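Local coordinates for protein UDP-glucose 4-epimerase (Brucella ovis, PDB 4WOK) that probably interconverts UDP-glucose and UDP-galactose by inverting the configuration at C4 of the sugar, using a bound NAD cofactor, at residues A[181-193]-A[320-332]. The protein carries 2 engineered substitutions. Numbering follows the deposited sequence. Where two conformers were deposited one is given.
Engineered in segment 320-332: His329 (natural residue Tyr). With ZN (zinc ion), chain C; NAD (nicotinamide-adenine-dinucleotide), chain B; PO4 (phosphate ion), chain D.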
# COMPACT_ATOMS: atom_id res chain seq x y z
N ALA A 181 3.79 3.02 2.01
CA ALA A 181 3.32 3.98 1.02
C ALA A 181 3.51 5.39 1.55
O ALA A 181 3.17 5.66 2.69
CB ALA A 181 1.87 3.74 0.70
N SER A 182 4.03 6.28 0.73
CA SER A 182 4.32 7.63 1.20
C SER A 182 4.15 8.66 0.09
O SER A 182 3.86 8.32 -1.06
CB SER A 182 5.74 7.69 1.76
OG SER A 182 6.68 7.28 0.79
N GLY A 183 4.33 9.93 0.44
CA GLY A 183 4.19 11.03 -0.49
C GLY A 183 2.73 11.25 -0.86
O GLY A 183 1.81 10.79 -0.16
N ALA A 184 2.52 11.98 -1.95
CA ALA A 184 1.19 12.26 -2.45
C ALA A 184 1.32 12.71 -3.90
O ALA A 184 2.44 12.95 -4.37
CB ALA A 184 0.49 13.33 -1.61
N ASP A 185 0.19 12.81 -4.60
CA ASP A 185 0.22 13.19 -6.01
C ASP A 185 1.01 14.48 -6.22
O ASP A 185 0.87 15.43 -5.45
CB ASP A 185 -1.20 13.37 -6.56
CG ASP A 185 -1.18 13.79 -8.02
OD1 ASP A 185 -0.93 12.92 -8.88
OD2 ASP A 185 -1.37 15.00 -8.29
N ILE A 186 1.86 14.51 -7.24
CA ILE A 186 2.76 15.65 -7.44
C ILE A 186 2.00 16.99 -7.57
O ILE A 186 2.50 18.04 -7.17
CB ILE A 186 3.66 15.45 -8.67
CG1 ILE A 186 4.63 16.63 -8.84
CG2 ILE A 186 2.84 15.28 -9.92
CD1 ILE A 186 5.63 16.76 -7.71
N ASP A 187 0.77 16.94 -8.08
CA ASP A 187 0.05 18.17 -8.35
C ASP A 187 -0.76 18.69 -7.16
O ASP A 187 -1.43 19.71 -7.26
CB ASP A 187 -0.85 17.99 -9.57
CG ASP A 187 -0.05 18.04 -10.87
OD1 ASP A 187 0.90 18.85 -10.94
OD2 ASP A 187 -0.34 17.26 -11.80
N GLY A 188 -0.67 17.99 -6.03
CA GLY A 188 -1.15 18.54 -4.77
C GLY A 188 -2.61 18.41 -4.36
O GLY A 188 -2.97 18.83 -3.26
N GLU A 189 -3.46 17.83 -5.21
CA GLU A 189 -4.90 17.77 -4.88
C GLU A 189 -5.38 16.43 -4.31
O GLU A 189 -6.57 16.25 -4.08
CB GLU A 189 -5.75 18.09 -6.11
CG GLU A 189 -5.55 19.49 -6.67
CD GLU A 189 -6.48 19.76 -7.85
OE1 GLU A 189 -7.51 19.06 -7.96
OE2 GLU A 189 -6.17 20.67 -8.65
N LEU A 190 -4.46 15.49 -4.08
CA LEU A 190 -4.85 14.18 -3.56
C LEU A 190 -3.85 13.70 -2.52
O LEU A 190 -2.65 13.62 -2.80
CB LEU A 190 -4.95 13.17 -4.71
CG LEU A 190 -5.73 11.88 -4.51
CD1 LEU A 190 -7.22 12.14 -4.26
CD2 LEU A 190 -5.53 10.98 -5.74
N GLY A 191 -4.32 13.39 -1.32
CA GLY A 191 -3.40 13.07 -0.25
C GLY A 191 -3.82 11.91 0.62
O GLY A 191 -4.79 11.21 0.34
N GLU A 192 -3.08 11.72 1.71
CA GLU A 192 -3.32 10.61 2.61
C GLU A 192 -4.14 11.11 3.80
O GLU A 192 -3.63 11.87 4.62
CB GLU A 192 -1.97 10.03 3.07
CG GLU A 192 -2.07 8.94 4.13
CD GLU A 192 -0.72 8.32 4.42
OE1 GLU A 192 -0.67 7.26 5.06
OE2 GLU A 192 0.30 8.89 3.98
N LYS A 193 -5.40 10.70 3.89
CA LYS A 193 -6.27 11.20 4.95
C LYS A 193 -6.78 10.04 5.79
O LYS A 193 -7.75 9.36 5.44
CB LYS A 193 -7.45 12.01 4.38
N ASP A 320 13.31 13.35 -1.10
CA ASP A 320 12.92 14.74 -1.30
C ASP A 320 11.55 14.85 -1.99
O ASP A 320 10.74 15.67 -1.57
CB ASP A 320 14.00 15.50 -2.08
CG ASP A 320 15.05 16.11 -1.15
OD1 ASP A 320 15.30 15.56 -0.06
OD2 ASP A 320 15.63 17.16 -1.52
N THR A 321 11.28 14.02 -2.99
CA THR A 321 9.97 14.05 -3.64
C THR A 321 8.86 13.57 -2.70
O THR A 321 7.78 14.15 -2.64
CB THR A 321 9.96 13.19 -4.91
OG1 THR A 321 10.90 13.73 -5.85
CG2 THR A 321 8.58 13.18 -5.55
N ILE A 322 9.15 12.51 -1.96
CA ILE A 322 8.19 12.00 -0.97
C ILE A 322 7.84 13.11 0.01
O ILE A 322 6.67 13.39 0.25
CB ILE A 322 8.76 10.78 -0.23
CG1 ILE A 322 8.80 9.57 -1.17
CG2 ILE A 322 7.97 10.50 1.04
CD1 ILE A 322 9.53 8.38 -0.60
N ILE A 323 8.86 13.77 0.56
CA ILE A 323 8.61 14.79 1.57
C ILE A 323 7.89 15.99 0.99
O ILE A 323 6.90 16.46 1.54
CB ILE A 323 9.90 15.27 2.23
CG1 ILE A 323 10.56 14.13 3.01
CG2 ILE A 323 9.60 16.45 3.14
CD1 ILE A 323 9.62 13.44 3.98
N ARG A 324 8.41 16.49 -0.13
CA ARG A 324 7.87 17.67 -0.77
C ARG A 324 6.38 17.51 -1.16
O ARG A 324 5.59 18.45 -1.02
CB ARG A 324 8.70 17.99 -2.01
CG ARG A 324 8.69 19.44 -2.42
CD ARG A 324 9.54 19.66 -3.67
NE ARG A 324 10.94 19.30 -3.44
CZ ARG A 324 11.88 20.16 -3.06
NH1 ARG A 324 11.57 21.44 -2.86
NH2 ARG A 324 13.13 19.75 -2.89
N THR A 325 6.00 16.34 -1.64
CA THR A 325 4.62 16.18 -2.10
C THR A 325 3.65 15.91 -0.95
O THR A 325 2.48 16.25 -1.04
CB THR A 325 4.50 15.06 -3.17
OG1 THR A 325 4.98 13.82 -2.65
CG2 THR A 325 5.32 15.44 -4.38
N ALA A 326 4.14 15.32 0.13
CA ALA A 326 3.27 15.03 1.28
C ALA A 326 3.07 16.26 2.17
O ALA A 326 1.97 16.49 2.67
CB ALA A 326 3.83 13.88 2.09
N ALA A 327 4.13 17.04 2.36
CA ALA A 327 4.13 18.13 3.33
C ALA A 327 2.91 19.08 3.27
O ALA A 327 2.34 19.40 4.32
CB ALA A 327 5.43 18.92 3.21
N PRO A 328 2.50 19.53 2.07
CA PRO A 328 1.36 20.46 2.03
C PRO A 328 0.05 19.90 2.56
O PRO A 328 -0.86 20.66 2.88
CB PRO A 328 1.23 20.78 0.53
CG PRO A 328 2.59 20.56 -0.01
CD PRO A 328 3.11 19.37 0.73
N HIS A 329 -0.04 18.57 2.66
CA HIS A 329 -1.26 17.97 3.15
C HIS A 329 -1.31 17.88 4.67
O HIS A 329 -2.34 17.54 5.24
CB HIS A 329 -1.43 16.58 2.54
CG HIS A 329 -1.67 16.60 1.07
ND1 HIS A 329 -2.90 16.89 0.52
CD2 HIS A 329 -0.82 16.41 0.03
CE1 HIS A 329 -2.81 16.85 -0.80
NE2 HIS A 329 -1.56 16.56 -1.12
N PHE A 330 -0.21 18.21 5.34
CA PHE A 330 -0.18 18.10 6.79
C PHE A 330 0.19 19.42 7.45
O PHE A 330 0.83 19.43 8.48
CB PHE A 330 0.78 16.99 7.22
CG PHE A 330 0.38 15.63 6.72
CD1 PHE A 330 -0.69 14.95 7.29
CD2 PHE A 330 1.07 15.05 5.68
CE1 PHE A 330 -1.07 13.70 6.82
CE2 PHE A 330 0.70 13.79 5.20
CZ PHE A 330 -0.37 13.12 5.77
N GLY A 331 -0.23 20.52 6.85
CA GLY A 331 -0.06 21.83 7.45
C GLY A 331 1.33 22.41 7.31
O GLY A 331 1.69 23.31 8.07
N LEU A 332 2.11 21.93 6.35
CA LEU A 332 3.46 22.44 6.14
C LEU A 332 3.57 23.13 4.78
O LEU A 332 2.72 22.95 3.91
CB LEU A 332 4.49 21.32 6.26
CG LEU A 332 4.55 20.66 7.64
CD1 LEU A 332 5.46 19.45 7.65
CD2 LEU A 332 5.01 21.68 8.69
ZN ZN C . -1.75 6.92 6.96
PA NAD B . -6.77 3.20 3.04
O1A NAD B . -7.50 2.73 4.28
O2A NAD B . -6.60 4.64 2.65
O5B NAD B . -7.68 2.54 1.73
C5B NAD B . -8.41 1.40 2.14
C4B NAD B . -9.74 1.49 1.34
O4B NAD B . -10.46 0.25 1.43
C3B NAD B . -10.54 2.58 2.06
O3B NAD B . -11.06 3.44 1.08
C2B NAD B . -11.65 1.76 2.77
O2B NAD B . -12.81 2.49 2.86
C1B NAD B . -11.82 0.56 1.77
N9A NAD B . -12.31 -0.66 2.44
C8A NAD B . -11.82 -1.29 3.61
N7A NAD B . -12.48 -2.41 3.91
C5A NAD B . -13.45 -2.50 2.90
C6A NAD B . -14.47 -3.45 2.67
N6A NAD B . -14.64 -4.52 3.53
N1A NAD B . -15.28 -3.32 1.59
C2A NAD B . -15.08 -2.23 0.77
N3A NAD B . -14.15 -1.24 0.88
C4A NAD B . -13.35 -1.43 1.97
O3 NAD B . -5.45 2.28 3.17
PN NAD B . -4.33 2.44 2.03
O1N NAD B . -4.69 3.11 0.73
O2N NAD B . -3.07 2.65 2.80
O5D NAD B . -3.86 0.84 1.57
C5D NAD B . -4.85 0.14 1.00
C4D NAD B . -4.22 -1.18 0.55
O4D NAD B . -2.75 -1.02 0.52
C3D NAD B . -4.50 -2.26 1.61
O3D NAD B . -4.58 -3.46 0.91
C2D NAD B . -3.22 -2.20 2.45
O2D NAD B . -2.89 -3.37 3.08
C1D NAD B . -2.22 -2.06 1.28
N1N NAD B . -0.85 -1.63 1.85
C2N NAD B . -0.73 -0.31 2.29
C3N NAD B . 0.52 0.10 2.82
C7N NAD B . 0.66 1.52 3.30
O7N NAD B . 1.75 1.93 3.74
N7N NAD B . -0.44 2.36 3.25
C4N NAD B . 1.57 -0.81 2.90
C5N NAD B . 1.41 -2.12 2.45
C6N NAD B . 0.18 -2.53 1.93
P PO4 D . -5.70 18.86 2.97
O1 PO4 D . -5.66 19.88 1.86
O2 PO4 D . -5.27 19.50 4.28
O3 PO4 D . -4.78 17.71 2.59
O4 PO4 D . -7.11 18.33 3.13
O HOH W 1 -1.35 15.67 -3.79
O HOH W 2 1.45 17.44 -2.95
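Thr325 faces Ala184 with its OG1 set between its own backbone N and carbonyl carbon (chi1 57°), where the hydroxyl can bond both back to its helix and across to the neighbouring loop. It donates to Thr321 O and accepts from Ala184 N at 3.2 Å, with an N-H...O angle of 152°; His235 is a further partner. A threonine serves well here, since its methyl CG2 meanwhile touches Ile186 CD1 at 3.6 Å, the two side chains crossing at a slant.

Gly183 brings its CA within 3.5 Å of Ile322 O in a CA-H...O contact; glycine suits both the positive phi and the tight approach, where a CB would crowd Thr325 OG1 and Ile322 CA. Ala184 is small enough to fit CB against Thr325 O and His329 CD2.

His329, an engineered residue, has CG anti to its carbonyl carbon (chi1 -67°), which turns the imidazole toward the loop, where one face receives Gly191 CA, 3.9 Å from the centroid, in a CH-pi contact. Its ND1 donates to O3 of a phosphate ion, probably from the crystallisation liquor, while NE2 shares a water with Asp185 O and Leu190 O. Phe330 turns CZ to 3.7 Å from Glu192 O.

Ala181 N donates to NAD O7N, and Glu192 OE1 joins His194, Glu197 and His199 on zinc. Helix 319-326 packs on the loop linking NAD-binding strand 180-182 to Glu192 in a Rossmann-type epimerase fold.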